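Local coordinates for protein mannose-6-phosphate isomerase (Bacillus subtilis, PDB 1QWR) that probably interconverts D-mannose 6-phosphate and D-fructose 6-phosphate as a zinc-dependent isomerase with one zinc ion per subunit, at residues 38-43 with 86-91; 13-18 with 31-36. One frame throughout, in Å; residues are numbered along the deposited sequence.

Contact 1. Residues 38-43 with 86-91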
loop_
_atom_site.group_PDB
_atom_site.type_symbol
_atom_site.label_atom_id
_atom_site.label_comp_id
_atom_site.label_asym_id
_atom_site.label_seq_id
_atom_site.Cartn_x
_atom_site.Cartn_y
_atom_site.Cartn_z
ATOM N N THR A 38 16.831 -1.499 -0.239
ATOM C CA THR A 38 15.573 -1.939 0.368
ATOM C C THR A 38 14.436 -1.185 -0.327
ATOM O O THR A 38 14.341 0.033 -0.234
ATOM C CB THR A 38 15.584 -1.647 1.895
ATOM O OG1 THR A 38 16.640 -2.415 2.510
ATOM C CG2 THR A 38 14.238 -2.025 2.544
ATOM N N GLY A 39 13.584 -1.918 -1.038
ATOM C CA GLY A 39 12.499 -1.272 -1.744
ATOM C C GLY A 39 11.175 -1.229 -1.016
ATOM O O GLY A 39 10.392 -0.298 -1.222
ATOM N N GLU A 40 10.909 -2.203 -0.154
ATOM C CA GLU A 40 9.602 -2.209 0.505
ATOM C C GLU A 40 9.605 -2.382 2.015
ATOM O O GLU A 40 10.403 -3.130 2.574
ATOM C CB GLU A 40 8.709 -3.315 -0.092
ATOM C CG GLU A 40 8.714 -3.406 -1.637
ATOM C CD GLU A 40 7.634 -4.341 -2.213
ATOM O OE1 GLU A 40 7.108 -5.209 -1.481
ATOM O OE2 GLU A 40 7.318 -4.211 -3.426
ATOM N N CYS A 41 8.707 -1.645 2.659
ATOM C CA CYS A 41 8.470 -1.785 4.078
ATOM C C CYS A 41 7.024 -2.314 4.135
ATOM O O CYS A 41 6.102 -1.601 3.743
ATOM C CB CYS A 41 8.513 -0.438 4.794
ATOM S SG CYS A 41 7.954 -0.543 6.527
ATOM N N TRP A 42 6.843 -3.568 4.554
ATOM C CA TRP A 42 5.519 -4.166 4.720
ATOM C C TRP A 42 5.164 -3.669 6.130
ATOM O O TRP A 42 5.599 -4.221 7.151
ATOM C CB TRP A 42 5.637 -5.697 4.627
ATOM C CG TRP A 42 5.932 -6.138 3.197
ATOM C CD1 TRP A 42 6.526 -5.399 2.210
ATOM C CD2 TRP A 42 5.636 -7.420 2.614
ATOM N NE1 TRP A 42 6.615 -6.143 1.044
ATOM C CE2 TRP A 42 6.075 -7.384 1.271
ATOM C CE3 TRP A 42 5.043 -8.590 3.102
ATOM C CZ2 TRP A 42 5.934 -8.478 0.406
ATOM C CZ3 TRP A 42 4.902 -9.680 2.243
ATOM C CH2 TRP A 42 5.347 -9.611 0.913
ATOM N N ALA A 43 4.383 -2.587 6.142
ATOM C CA ALA A 43 4.013 -1.823 7.342
ATOM C C ALA A 43 2.844 -2.343 8.171
ATOM O O ALA A 43 2.922 -2.412 9.395
ATOM C CB ALA A 43 3.767 -0.362 6.905
ATOM N N LEU A 86 -3.085 -4.953 2.948
ATOM C CA LEU A 86 -1.648 -4.928 3.120
ATOM C C LEU A 86 -1.201 -3.510 2.811
ATOM O O LEU A 86 -1.557 -2.962 1.770
ATOM C CB LEU A 86 -0.991 -5.933 2.181
ATOM C CG LEU A 86 0.519 -5.841 1.933
ATOM C CD1 LEU A 86 1.284 -6.053 3.244
ATOM C CD2 LEU A 86 0.889 -6.933 0.899
ATOM N N THR A 87 -0.457 -2.902 3.737
ATOM C CA THR A 87 0.007 -1.535 3.547
ATOM C C THR A 87 1.523 -1.519 3.537
ATOM O O THR A 87 2.163 -2.070 4.438
ATOM C CB THR A 87 -0.473 -0.625 4.688
ATOM O OG1 THR A 87 -1.905 -0.693 4.784
ATOM C CG2 THR A 87 -0.048 0.807 4.450
ATOM N N LYS A 88 2.081 -0.841 2.544
ATOM C CA LYS A 88 3.532 -0.731 2.415
ATOM C C LYS A 88 4.001 0.688 2.167
ATOM O O LYS A 88 3.238 1.538 1.680
ATOM C CB LYS A 88 4.022 -1.523 1.203
ATOM C CG LYS A 88 3.672 -2.997 1.191
ATOM C CD LYS A 88 4.154 -3.581 -0.154
ATOM C CE LYS A 88 3.696 -5.020 -0.371
ATOM N NZ LYS A 88 4.271 -5.507 -1.662
ATOM N N LEU A 89 5.270 0.920 2.514
ATOM C CA LEU A 89 5.984 2.161 2.199
ATOM C C LEU A 89 6.975 1.673 1.131
ATOM O O LEU A 89 7.687 0.667 1.355
ATOM C CB LEU A 89 6.745 2.708 3.410
ATOM C CG LEU A 89 5.883 3.561 4.344
ATOM C CD1 LEU A 89 6.714 3.908 5.599
ATOM C CD2 LEU A 89 5.421 4.850 3.631
ATOM N N LEU A 90 7.018 2.354 -0.023
ATOM C CA LEU A 90 7.885 1.941 -1.124
ATOM C C LEU A 90 8.940 2.992 -1.456
ATOM O O LEU A 90 8.609 4.160 -1.667
ATOM C CB LEU A 90 7.060 1.697 -2.388
ATOM C CG LEU A 90 5.846 0.771 -2.272
ATOM C CD1 LEU A 90 5.072 0.774 -3.588
ATOM C CD2 LEU A 90 6.305 -0.622 -1.921
ATOM N N ASP A 91 10.195 2.558 -1.496
ATOM C CA ASP A 91 11.317 3.432 -1.830
ATOM C C ASP A 91 11.674 3.072 -3.263
ATOM O O ASP A 91 12.467 2.133 -3.508
ATOM C CB ASP A 91 12.504 3.133 -0.907
ATOM C CG ASP A 91 13.749 3.932 -1.276
ATOM O OD1 ASP A 91 13.667 4.823 -2.157
ATOM O OD2 ASP A 91 14.807 3.647 -0.669
HETATM O O HOH W 1 14.881 2.211 1.570
#
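K88 runs alongside the indole of W42, and its CE lies over one face of the five-membered ring. This CH-pi contact puts CE 3.8 Å from the ring centroid, displaced toward the rim. The lysine chain is extended beyond CG, with CG anti to its carbonyl carbon (chi1 -57°); this path lays CD and CE along the indole and brings NZ to E40. There K88 NZ forms a salt bridge with E40 OE1 at 2.9 Å, coming from above the carboxylate plane. The same oxygen also accepts W42 NE1, at 2.7 Å. W42 NE1 meets the anti lone pair of OE1, which lies nearly in the indole plane. Two donors on one oxygen probably help to fix the rotation of the carboxylate and tie E40, W42 and K88 together. L90 CD2 packs beside the E40 chain, 3.7 Å from E40 CG.

The backbones pair as antiparallel strands. C41 and L89 form a hydrogen-bonded pair: C41 N to L89 O is 2.8 Å and L89 N to C41 O is 2.9 Å. Their side chains lie on the sheet face opposite K88, where C41 CB meets L89 CB at 3.9 Å. Further along, D91 N bonds to G39 O, and a water lies within hydrogen-bonding distance of both T38 O and D91 OD2, which also accepts A24 N. G39 and E40 together face K16 in a classic beta bulge.

K88 is about 7 Å, side chain to side chain, from the zinc ligands H101 and E119. The pair belongs to the cupin-type catalytic domain. Strand 38-44 lies between strands 9-17 and 85-92, and strand 182-189 flanks 85-92 on its other side. Helix 24-29 packs on the C41 and L89 face through L25 and F29.

Contact 2. Residues 13-18 with 31-36; sequences PVFKEK and YSIPSE. With ACT (acetate ion), chain F; SO4 (sulfate ion), chain C.
F15 packs closely against Y31 and P34, while E17 and S35 meet at the more exposed end. The edge of the F15 ring points toward the face of Y31 in an offset edge-to-face pair, with planes 60° apart. F15 CZ is 3.5 Å from Y31 CB. Over one face of the F15 ring sits I33 CG2, 4.1 Å from F15 CE1. P34 closes on the root of the side chain, with its CG 3.5 Å from F15 CB. CG of F15 is anti to the carbonyl carbon (chi1 -63°), which turns the ring toward the loop. Here the loop between helix 24-29 and strand 38-44 folds back over strand 9-17 of the cupin-type catalytic domain. An alanine in place of F15 is likely to open a gap between the strand and the loop and leave the Y31 ring without its edge-on partner. Y31 OH reaches beyond the contact to G294 O and H296.

The outer end is looser. E17 CG lies 3.3 Å from S35 OG, but that hydroxyl bonds to S37 N within the loop. On the loop's exposed side, I33 N donates to an acetate ion, probably from the crystallisation liquor. Just past the strand, K18 turns away and its NZ bonds to O2 of a sulfate, probably of the same origin, at 2.9 Å; K99 and R196, the probable active-site arginine, bind it too.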
loop_
_atom_site.group_PDB
_atom_site.type_symbol
_atom_site.label_atom_id
_atom_site.label_comp_id
_atom_site.label_asym_id
_atom_site.label_seq_id
_atom_site.Cartn_x
_atom_site.Cartn_y
_atom_site.Cartn_z
ATOM N N PRO A 13 7.603 -3.045 11.647
ATOM C CA PRO A 13 7.828 -3.221 10.208
ATOM C C PRO A 13 8.700 -4.405 9.764
ATOM O O PRO A 13 9.631 -4.824 10.457
ATOM C CB PRO A 13 8.418 -1.878 9.783
ATOM C CG PRO A 13 9.108 -1.376 11.013
ATOM C CD PRO A 13 8.180 -1.782 12.139
ATOM N N VAL A 14 8.374 -4.909 8.581
ATOM C CA VAL A 14 9.067 -6.010 7.922
ATOM C C VAL A 14 9.659 -5.367 6.669
ATOM O O VAL A 14 9.028 -4.477 6.098
ATOM C CB VAL A 14 8.055 -7.088 7.484
ATOM C CG1 VAL A 14 8.732 -8.150 6.630
ATOM C CG2 VAL A 14 7.425 -7.716 8.719
ATOM N N PHE A 15 10.840 -5.797 6.224
ATOM C CA PHE A 15 11.436 -5.185 5.039
ATOM C C PHE A 15 11.765 -6.164 3.923
ATOM O O PHE A 15 12.046 -7.335 4.175
ATOM C CB PHE A 15 12.698 -4.405 5.431
ATOM C CG PHE A 15 12.427 -3.257 6.370
ATOM C CD1 PHE A 15 11.978 -2.030 5.888
ATOM C CD2 PHE A 15 12.564 -3.428 7.737
ATOM C CE1 PHE A 15 11.659 -0.977 6.772
ATOM C CE2 PHE A 15 12.252 -2.398 8.624
ATOM C CZ PHE A 15 11.796 -1.167 8.141
ATOM N N LYS A 16 11.742 -5.672 2.687
ATOM C CA LYS A 16 12.052 -6.506 1.535
ATOM C C LYS A 16 13.059 -5.838 0.612
ATOM O O LYS A 16 12.845 -4.719 0.161
ATOM C CB LYS A 16 10.794 -6.801 0.705
ATOM C CG LYS A 16 9.694 -7.536 1.440
ATOM C CD LYS A 16 10.135 -8.933 1.875
ATOM C CE LYS A 16 8.956 -9.726 2.420
ATOM N NZ LYS A 16 9.409 -10.978 3.094
ATOM N N GLU A 17 14.149 -6.537 0.318
ATOM C CA GLU A 17 15.148 -6.016 -0.617
ATOM C C GLU A 17 14.596 -6.052 -2.045
ATOM O O GLU A 17 13.829 -6.946 -2.402
ATOM C CB GLU A 17 16.419 -6.869 -0.560
ATOM C CG GLU A 17 17.211 -6.699 0.701
ATOM C CD GLU A 17 18.387 -7.661 0.777
ATOM O OE1 GLU A 17 19.129 -7.788 -0.224
ATOM O OE2 GLU A 17 18.565 -8.285 1.841
ATOM N N LYS A 18 14.992 -5.079 -2.857
ATOM C CA LYS A 18 14.547 -4.995 -4.242
ATOM C C LYS A 18 15.678 -4.407 -5.067
ATOM O O LYS A 18 16.391 -3.510 -4.599
ATOM C CB LYS A 18 13.327 -4.084 -4.359
ATOM C CG LYS A 18 12.039 -4.665 -3.782
ATOM C CD LYS A 18 11.433 -5.704 -4.733
ATOM C CE LYS A 18 10.135 -6.283 -4.159
ATOM N NZ LYS A 18 9.427 -7.192 -5.108
ATOM N N TYR A 31 14.320 3.967 9.844
ATOM C CA TYR A 31 14.276 2.510 9.944
ATOM C C TYR A 31 15.628 1.818 9.768
ATOM O O TYR A 31 16.495 2.281 9.030
ATOM C CB TYR A 31 13.357 1.919 8.870
ATOM C CG TYR A 31 11.902 2.303 8.950
ATOM C CD1 TYR A 31 11.245 2.410 10.183
ATOM C CD2 TYR A 31 11.151 2.475 7.782
ATOM C CE1 TYR A 31 9.868 2.670 10.245
ATOM C CE2 TYR A 31 9.794 2.734 7.839
ATOM C CZ TYR A 31 9.158 2.826 9.069
ATOM O OH TYR A 31 7.804 3.055 9.098
ATOM N N SER A 32 15.777 0.677 10.431
ATOM C CA SER A 32 16.975 -0.143 10.293
ATOM C C SER A 32 16.612 -1.077 9.173
ATOM O O SER A 32 15.722 -1.903 9.338
ATOM C CB SER A 32 17.233 -0.962 11.555
ATOM O OG SER A 32 17.692 -0.127 12.586
ATOM N N ILE A 33 17.283 -0.966 8.034
ATOM C CA ILE A 33 16.947 -1.809 6.906
ATOM C C ILE A 33 17.976 -2.916 6.653
ATOM O O ILE A 33 19.142 -2.776 7.008
ATOM C CB ILE A 33 16.746 -0.951 5.648
ATOM C CG1 ILE A 33 18.017 -0.158 5.331
ATOM C CG2 ILE A 33 15.577 0.034 5.876
ATOM C CD1 ILE A 33 17.823 0.878 4.188
ATOM N N PRO A 34 17.551 -4.013 5.999
ATOM C CA PRO A 34 18.362 -5.194 5.667
ATOM C C PRO A 34 19.502 -4.982 4.693
ATOM O O PRO A 34 20.527 -5.667 4.785
ATOM C CB PRO A 34 17.336 -6.182 5.096
ATOM C CG PRO A 34 15.987 -5.604 5.534
ATOM C CD PRO A 34 16.207 -4.152 5.412
ATOM N N SER A 35 19.314 -4.084 3.733
ATOM C CA SER A 35 20.354 -3.811 2.753
ATOM C C SER A 35 20.290 -2.372 2.279
ATOM O O SER A 35 19.389 -1.616 2.667
ATOM C CB SER A 35 20.238 -4.774 1.556
ATOM O OG SER A 35 19.402 -4.273 0.532
ATOM N N GLU A 36 21.263 -1.978 1.465
ATOM C CA GLU A 36 21.277 -0.620 0.935
ATOM C C GLU A 36 20.386 -0.545 -0.310
ATOM O O GLU A 36 20.331 0.485 -0.987
ATOM C CB GLU A 36 22.711 -0.180 0.620
ATOM C CG GLU A 36 23.637 -0.339 1.817
ATOM C CD GLU A 36 23.183 0.462 3.029
ATOM O OE1 GLU A 36 23.332 1.699 3.013
ATOM O OE2 GLU A 36 22.669 -0.143 4.001
HETATM C C ACT F . 20.967 0.534 9.786
HETATM O O ACT F . 20.719 0.219 10.983
HETATM O OXT ACT F . 20.272 0.156 8.797
HETATM C CH3 ACT F . 22.007 1.621 9.553
HETATM S S SO4 C . 8.327 -5.413 -8.608
HETATM O O1 SO4 C . 8.906 -4.795 -9.827
HETATM O O2 SO4 C . 9.383 -5.669 -7.623
HETATM O O3 SO4 C . 7.634 -6.664 -8.954
HETATM O O4 SO4 C . 7.351 -4.470 -8.026
#

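Contact 1 is buried near the centre of the chain, whereas contact 2 lies at the surface. Strands 38-44 and 9-17 are neighbours in the sheet, so the two contacts meet along this strand pair: W42 N hydrogen-bonds to V14 O, and K16 N to E40 O. K16 also makes a cation-pi contact with W42. Contact 1 joins two strands through backbone hydrogen bonds and a buried charged cluster. Contact 2 instead joins a strand to a loop, mainly by aromatic and proline packing. T38 touches I33, bringing the loop against the start of strand 38-44. Helix 24-29 borders both contacts, with L25 touching C41 and L89 in one and Y31 and I33 in the other.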